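Local atomic coordinates of carbonic anhydrase (Porphyridium purpureum, PDB entry 1DDZ), a protein that probably catalyses the zinc-dependent, reversible interconversion of carbon dioxide and hydrogencarbonate. Residues 196-199 against 200-203. Residues are numbered along the deposited sequence; the frame is centred on the assembly and turned at random.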
loop_
_atom_site.group_PDB
_atom_site.type_symbol
_atom_site.label_atom_id
_atom_site.label_comp_id
_atom_site.label_asym_id
_atom_site.label_seq_id
_atom_site.Cartn_x
_atom_site.Cartn_y
_atom_site.Cartn_z
ATOM N N ILE A 196 5.326 15.021 -2.758
ATOM C CA ILE A 196 6.718 15.134 -3.187
ATOM C C ILE A 196 6.897 16.158 -4.320
ATOM O O ILE A 196 7.680 17.096 -4.195
ATOM C CB ILE A 196 7.247 13.742 -3.617
ATOM C CG1 ILE A 196 7.152 12.770 -2.436
ATOM C CG2 ILE A 196 8.646 13.856 -4.173
ATOM C CD1 ILE A 196 6.971 11.344 -2.834
ATOM N N VAL A 197 6.154 15.993 -5.415
ATOM C CA VAL A 197 6.255 16.927 -6.524
ATOM C C VAL A 197 5.618 18.291 -6.181
ATOM O O VAL A 197 6.116 19.334 -6.628
ATOM C CB VAL A 197 5.683 16.336 -7.800
ATOM C CG1 VAL A 197 5.760 17.340 -8.933
ATOM C CG2 VAL A 197 6.441 15.082 -8.172
ATOM N N GLN A 198 4.560 18.301 -5.368
ATOM C CA GLN A 198 3.965 19.578 -4.962
ATOM C C GLN A 198 4.946 20.367 -4.068
ATOM O O GLN A 198 5.168 21.554 -4.278
ATOM C CB GLN A 198 2.618 19.382 -4.253
ATOM C CG GLN A 198 1.482 18.996 -5.201
ATOM C CD GLN A 198 1.163 20.076 -6.251
ATOM O OE1 GLN A 198 0.702 21.152 -5.916
ATOM N NE2 GLN A 198 1.369 19.764 -7.521
ATOM N N ASP A 199 5.605 19.687 -3.139
ATOM C CA ASP A 199 6.574 20.349 -2.274
ATOM C C ASP A 199 7.746 20.892 -3.089
ATOM O O ASP A 199 8.115 22.039 -2.967
ATOM C CB ASP A 199 7.102 19.371 -1.222
ATOM C CG ASP A 199 6.092 19.051 -0.164
ATOM O OD1 ASP A 199 5.157 19.850 0.062
ATOM O OD2 ASP A 199 6.258 17.989 0.462
ATOM N N ALA A 200 8.299 20.062 -3.956
ATOM C CA ALA A 200 9.416 20.460 -4.795
ATOM C C ALA A 200 9.069 21.697 -5.584
ATOM O O ALA A 200 9.843 22.658 -5.612
ATOM C CB ALA A 200 9.801 19.333 -5.745
ATOM N N TRP A 201 7.902 21.686 -6.221
ATOM C CA TRP A 201 7.464 22.818 -7.026
ATOM C C TRP A 201 7.240 24.057 -6.184
ATOM O O TRP A 201 7.575 25.161 -6.612
ATOM C CB TRP A 201 6.219 22.460 -7.813
ATOM C CG TRP A 201 6.516 21.650 -9.015
ATOM C CD1 TRP A 201 7.743 21.448 -9.581
ATOM C CD2 TRP A 201 5.573 20.934 -9.818
ATOM N NE1 TRP A 201 7.617 20.653 -10.688
ATOM C CE2 TRP A 201 6.296 20.321 -10.858
ATOM C CE3 TRP A 201 4.183 20.752 -9.759
ATOM C CZ2 TRP A 201 5.673 19.524 -11.840
ATOM C CZ3 TRP A 201 3.565 19.960 -10.734
ATOM C CH2 TRP A 201 4.311 19.358 -11.760
ATOM N N ASP A 202 6.707 23.880 -4.977
ATOM C CA ASP A 202 6.507 25.012 -4.078
ATOM C C ASP A 202 7.888 25.616 -3.713
ATOM O O ASP A 202 8.024 26.837 -3.567
ATOM C CB ASP A 202 5.747 24.600 -2.800
ATOM C CG ASP A 202 4.255 24.390 -3.032
ATOM O OD1 ASP A 202 3.769 24.628 -4.166
ATOM O OD2 ASP A 202 3.557 23.979 -2.076
ATOM N N ALA A 203 8.909 24.769 -3.592
ATOM C CA ALA A 203 10.260 25.217 -3.264
ATOM C C ALA A 203 11.009 25.680 -4.509
ATOM O O ALA A 203 12.214 25.921 -4.466
ATOM C CB ALA A 203 11.026 24.106 -2.582
HETATM O O HOH W 1 3.363 21.219 -1.615
#
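Four successive i-to-i+4 backbone bonds tie I196-D199 to A200-A203: each amide N-H of A200-A203 bonds to the carbonyl four residues back, A200 N to I196 O at 3.0 Å. On the buried flank, V197 and W201 lie side by side: V197 CG1 sits 3.5 Å from the centroid of the W201 six-membered ring and only 6° off its normal, a CH-pi contact over the face. A chi1 of 178° turns CG1 away from the backbone N, to the side where the indole of the next turn lies. Beside it, Q198 NE2 comes obliquely to within 3.7 Å of W201 CE3, its amide plane 83° from the ring; that amide donates to C192 O and S230 O, and its OE1 accepts from D232 N. W201 NE1 is likewise held, by L207 O. On the more exposed flank one water donates to both D199 OD1 and D202 OD2, each at 2.8 Å, bridging carboxylates that probably repel each other, these two oxygens being 4.9 Å apart; R144 of the second subunit packs on D202. A203 still donates to D199 O although its own backbone angles are no longer helical. The arrangement is that of an amphipathic alpha-helix at its C-terminal end, leading toward strand 208-214 of the beta-carbonic anhydrase fold.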